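Local coordinates for PbSGBP-B lipoprotein (Prevotella bryantii B14, PDB 6D2Y) that probably binds polysaccharides at the cell surface, as a lipoprotein of a polysaccharide utilization locus, and carries a magnesium ion, at residues K111-M114 and D120-P123; N102-V107 and V128-P133. All blocks are in the same frame, centred on the assembly; numbering follows the deposited sequence.

How the contacts relate
Contact 1 (111-114 with 120-123) and contact 2 (102-107 with 128-133) sit about 19 Å apart, centre to centre. Both use strand 121-129, which neighbours strand 111-116 in a mixed sheet. Along the sequence the order is 102-107, 111-114, 120-123, 128-133, so the two segments of contact 1 fall between those of contact 2. Near the turn, the hairpin is tied by backbone hydrogen bonds; at the other end of strand 121-129, the chain that leads into the hairpin and the chain that leaves it meet through apolar side chains alone. Strand 121-129 thus carries the hairpin at one end and leads at its other end into the IPT/TIG region.

Contact 1 of 2, residues K111-M114 and D120-P123; sequences KMYM and DTIP
D120 meets M114 through the backbone, where D120 O lies 3.5 Å from M114 O, two acceptors with no bond between them. Its carboxylate turns elsewhere, OD2 being hydrogen-bonded to S118 OG within the turn. At T121 the methyl does the touching: T121 CG2 stands anti to the backbone N and comes within 3.7 Å of Y113 CD1, meeting the ring obliquely. The CA of T121 also offers a CA-H...O contact to M114 O.

I122 carries the two backbone bonds of the pairing. I122 N gives a hydrogen bond to M114 O, 2.8 Å long and lying in the carbonyl plane, while M114 N reaches I122 O at 2.9 Å. The second bond is nearly straight at the hydrogen, 170°, yet the donor stands 38° out of the carbonyl plane. On the face that carries the I122 and M114 side chains, I122 CG2 and M114 SE are a loose 4.4 Å apart; the buried selenomethionine side chain of M114 touches I74, V40 and L66.

P123 faces Y113 in a non-hydrogen-bonded pair. P123 CB lies 4.0 Å from Y113 CD1, and 4.1 Å from CD of K111, whose side chain runs alongside in the same direction. K111 CB sits over one face of the tyrosine ring, near the rim. Both polar ends have partners beyond: K111 NZ in a salt bridge with D125, Y113 OH hydrogen-bonded to T109. The whole is an antiparallel beta hairpin, strands 111-116 and 121-129, within a mixed beta sheet.

Contact 2 of 2, residues N102-V107 and V128-P133; sequences NEIPSV and VTISAP
With chi1 at -54° and chi2 at -75°, I130 swings CG1 to the side of its backbone N and then bends CD1 over toward I104 and P105. I104 likewise carries CG1 beside its own N (chi1 -82°), which presents that methylene to the incoming methyl. The two isoleucines pass each other at a slant, I104 CG1 lying 4.1 Å from I130 CD1. P105 approaches differently: it meets the methyl head-on, ring atom P105 CD 4.1 Å from the same I130 CD1. One methyl group therefore rests against two consecutive residues of the loop, at the point where the I104 side chain and the ring of P105 lie next to each other.

No hydrogen bond links the two segments, and the backbones stay well apart; the nearest CA atoms, those of I104 and I130, are 7.6 Å from each other. The interface is small, about 127 Å² with both sides summed, and wholly apolar, its closest touches being the two made to that single methyl. I130 and P105 are buried, I104 partly so.

Polar groups of the loop are held by other residues: P105 O accepts a hydrogen bond from Y159 OH, and V107 N bonds to D81 OD2. I130 also touches Y207, and I104 touches K184. With Y159, K184 and Y207 all in the IPT/TIG region, this is apolar packing at an interdomain junction: the loop between strands 95-99 and 111-116 packs against the chain where strand 121-129 of the mixed sheet runs out toward strand 134-138 of the next sheet.

Contact 1 of 2, residues K111-M114 and D120-P123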
loop_
_atom_site.group_PDB
_atom_site.type_symbol
_atom_site.label_atom_id
_atom_site.label_comp_id
_atom_site.label_asym_id
_atom_site.label_seq_id
_atom_site.Cartn_x
_atom_site.Cartn_y
_atom_site.Cartn_z
ATOM N N LYS A 111 -5.422 -21.427 26.502
ATOM C CA LYS A 111 -5.306 -22.679 27.227
ATOM C C LYS A 111 -5.162 -23.818 26.231
ATOM O O LYS A 111 -5.713 -23.766 25.127
ATOM C CB LYS A 111 -6.523 -22.926 28.139
ATOM C CG LYS A 111 -6.649 -21.927 29.284
ATOM C CD LYS A 111 -7.946 -22.082 30.056
ATOM C CE LYS A 111 -8.169 -20.892 30.982
ATOM N NZ LYS A 111 -7.030 -20.697 31.919
HETATM N N MSE A 112 -4.402 -24.834 26.623
HETATM C CA MSE A 112 -4.331 -26.086 25.875
HETATM C C MSE A 112 -5.094 -27.138 26.673
HETATM O O MSE A 112 -4.732 -27.440 27.808
HETATM C CB MSE A 112 -2.878 -26.516 25.652
HETATM C CG MSE A 112 -2.639 -28.027 25.615
HETATM SE SE MSE A 112 -0.795 -28.488 25.130
HETATM C CE MSE A 112 -0.020 -28.474 26.887
ATOM N N TYR A 113 -6.159 -27.674 26.092
ATOM C CA TYR A 113 -7.037 -28.596 26.798
ATOM C C TYR A 113 -6.573 -30.025 26.560
ATOM O O TYR A 113 -6.466 -30.467 25.413
ATOM C CB TYR A 113 -8.487 -28.413 26.351
ATOM C CG TYR A 113 -8.994 -27.000 26.515
ATOM C CD1 TYR A 113 -9.578 -26.576 27.701
ATOM C CD2 TYR A 113 -8.882 -26.082 25.479
ATOM C CE1 TYR A 113 -10.040 -25.280 27.852
ATOM C CE2 TYR A 113 -9.339 -24.787 25.620
ATOM C CZ TYR A 113 -9.917 -24.391 26.808
ATOM O OH TYR A 113 -10.377 -23.102 26.957
HETATM N N MSE A 114 -6.296 -30.743 27.640
HETATM C CA MSE A 114 -5.970 -32.156 27.534
HETATM C C MSE A 114 -7.195 -32.984 27.872
HETATM O O MSE A 114 -7.806 -32.787 28.927
HETATM C CB MSE A 114 -4.815 -32.511 28.458
HETATM C CG MSE A 114 -3.747 -31.448 28.512
HETATM SE SE MSE A 114 -2.519 -31.753 29.978
HETATM C CE MSE A 114 -1.104 -32.459 28.913
ATOM N N ASP A 120 -12.752 -36.312 30.117
ATOM C CA ASP A 120 -12.499 -35.245 31.074
ATOM C C ASP A 120 -11.567 -34.205 30.460
ATOM O O ASP A 120 -10.718 -34.518 29.622
ATOM C CB ASP A 120 -11.885 -35.808 32.358
ATOM C CG ASP A 120 -12.856 -36.679 33.142
ATOM O OD1 ASP A 120 -14.052 -36.325 33.216
ATOM O OD2 ASP A 120 -12.420 -37.714 33.692
ATOM N N THR A 121 -11.731 -32.954 30.885
ATOM C CA THR A 121 -10.972 -31.829 30.345
ATOM C C THR A 121 -10.033 -31.288 31.416
ATOM O O THR A 121 -10.474 -30.939 32.516
ATOM C CB THR A 121 -11.903 -30.721 29.849
ATOM O OG1 THR A 121 -12.724 -31.222 28.786
ATOM C CG2 THR A 121 -11.096 -29.539 29.335
ATOM N N ILE A 122 -8.746 -31.214 31.088
ATOM C CA ILE A 122 -7.731 -30.692 32.001
ATOM C C ILE A 122 -7.017 -29.534 31.312
ATOM O O ILE A 122 -6.224 -29.756 30.386
ATOM C CB ILE A 122 -6.747 -31.791 32.426
ATOM C CG1 ILE A 122 -7.431 -32.780 33.371
ATOM C CG2 ILE A 122 -5.539 -31.189 33.106
ATOM C CD1 ILE A 122 -7.659 -34.140 32.764
ATOM N N PRO A 123 -7.272 -28.289 31.719
ATOM C CA PRO A 123 -6.702 -27.145 30.996
ATOM C C PRO A 123 -5.335 -26.720 31.513
ATOM O O PRO A 123 -5.123 -26.593 32.723
ATOM C CB PRO A 123 -7.747 -26.050 31.223
ATOM C CG PRO A 123 -8.287 -26.355 32.582
ATOM C CD PRO A 123 -8.230 -27.863 32.754
#

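Contact 2 of 2, residues N102-V107 and V128-P133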
loop_
_atom_site.group_PDB
_atom_site.type_symbol
_atom_site.label_atom_id
_atom_site.label_comp_id
_atom_site.label_asym_id
_atom_site.label_seq_id
_atom_site.Cartn_x
_atom_site.Cartn_y
_atom_site.Cartn_z
ATOM N N ASN A 102 -2.456 -25.297 12.649
ATOM C CA ASN A 102 -2.153 -24.152 11.797
ATOM C C ASN A 102 -3.270 -23.118 11.789
ATOM O O ASN A 102 -3.010 -21.937 11.528
ATOM C CB ASN A 102 -1.876 -24.621 10.365
ATOM C CG ASN A 102 -1.050 -23.621 9.565
ATOM O OD1 ASN A 102 -0.607 -23.905 8.451
ATOM N ND2 ASN A 102 -0.825 -22.447 10.144
ATOM N N GLU A 103 -4.503 -23.525 12.071
ATOM C CA GLU A 103 -5.641 -22.632 11.906
ATOM C C GLU A 103 -5.719 -21.610 13.034
ATOM O O GLU A 103 -5.394 -21.905 14.188
ATOM C CB GLU A 103 -6.939 -23.435 11.836
ATOM C CG GLU A 103 -7.087 -24.237 10.557
ATOM C CD GLU A 103 -6.906 -23.384 9.316
ATOM O OE1 GLU A 103 -7.470 -22.269 9.269
ATOM O OE2 GLU A 103 -6.195 -23.827 8.390
ATOM N N ILE A 104 -6.151 -20.406 12.687
ATOM C CA ILE A 104 -6.356 -19.347 13.681
ATOM C C ILE A 104 -7.555 -19.710 14.553
ATOM O O ILE A 104 -8.614 -20.081 14.020
ATOM C CB ILE A 104 -6.571 -18.001 12.984
ATOM C CG1 ILE A 104 -5.230 -17.381 12.583
ATOM C CG2 ILE A 104 -7.354 -17.045 13.878
ATOM C CD1 ILE A 104 -5.280 -16.627 11.277
ATOM N N PRO A 105 -7.446 -19.628 15.877
ATOM C CA PRO A 105 -8.595 -19.960 16.730
ATOM C C PRO A 105 -9.682 -18.898 16.644
ATOM O O PRO A 105 -9.404 -17.696 16.642
ATOM C CB PRO A 105 -7.984 -20.022 18.135
ATOM C CG PRO A 105 -6.781 -19.122 18.055
ATOM C CD PRO A 105 -6.247 -19.281 16.660
ATOM N N SER A 106 -10.937 -19.356 16.579
ATOM C CA SER A 106 -12.066 -18.431 16.510
ATOM C C SER A 106 -12.438 -17.895 17.889
ATOM O O SER A 106 -12.785 -16.719 18.026
ATOM C CB SER A 106 -13.273 -19.110 15.863
ATOM O OG SER A 106 -13.096 -19.218 14.460
ATOM N N VAL A 107 -12.389 -18.740 18.917
ATOM C CA VAL A 107 -12.552 -18.327 20.308
ATOM C C VAL A 107 -11.248 -18.663 21.026
ATOM O O VAL A 107 -10.846 -19.831 21.097
ATOM C CB VAL A 107 -13.769 -18.994 20.967
ATOM C CG1 VAL A 107 -13.785 -20.484 20.693
ATOM C CG2 VAL A 107 -13.769 -18.718 22.477
ATOM N N VAL A 128 -1.195 -19.324 22.126
ATOM C CA VAL A 128 -0.841 -19.595 20.739
ATOM C C VAL A 128 -0.505 -18.258 20.095
ATOM O O VAL A 128 -1.378 -17.396 19.936
ATOM C CB VAL A 128 -1.970 -20.315 19.990
ATOM C CG1 VAL A 128 -1.670 -20.359 18.499
ATOM C CG2 VAL A 128 -2.158 -21.721 20.545
ATOM N N THR A 129 0.762 -18.078 19.734
ATOM C CA THR A 129 1.223 -16.807 19.191
ATOM C C THR A 129 0.721 -16.634 17.762
ATOM O O THR A 129 0.954 -17.492 16.905
ATOM C CB THR A 129 2.748 -16.735 19.242
ATOM O OG1 THR A 129 3.163 -16.403 20.572
ATOM C CG2 THR A 129 3.269 -15.681 18.275
ATOM N N ILE A 130 0.028 -15.527 17.513
ATOM C CA ILE A 130 -0.488 -15.189 16.193
ATOM C C ILE A 130 0.161 -13.886 15.747
ATOM O O ILE A 130 0.475 -13.016 16.567
ATOM C CB ILE A 130 -2.028 -15.072 16.197
ATOM C CG1 ILE A 130 -2.659 -16.347 16.761
ATOM C CG2 ILE A 130 -2.562 -14.798 14.798
ATOM C CD1 ILE A 130 -2.633 -17.519 15.805
ATOM N N SER A 131 0.372 -13.763 14.439
ATOM C CA SER A 131 0.997 -12.570 13.888
ATOM C C SER A 131 0.191 -11.322 14.229
ATOM O O SER A 131 -1.042 -11.350 14.277
ATOM C CB SER A 131 1.141 -12.705 12.372
ATOM O OG SER A 131 1.772 -11.566 11.816
ATOM N N ALA A 132 0.904 -10.226 14.480
ATOM C CA ALA A 132 0.278 -8.937 14.706
ATOM C C ALA A 132 -0.416 -8.462 13.429
ATOM O O ALA A 132 -0.132 -8.962 12.339
ATOM C CB ALA A 132 1.325 -7.919 15.156
ATOM N N PRO A 133 -1.342 -7.508 13.538
ATOM C CA PRO A 133 -2.030 -7.026 12.334
ATOM C C PRO A 133 -1.057 -6.377 11.363
ATOM O O PRO A 133 -0.096 -5.716 11.761
ATOM C CB PRO A 133 -3.038 -6.008 12.879
ATOM C CG PRO A 133 -3.216 -6.369 14.307
ATOM C CD PRO A 133 -1.889 -6.890 14.760
#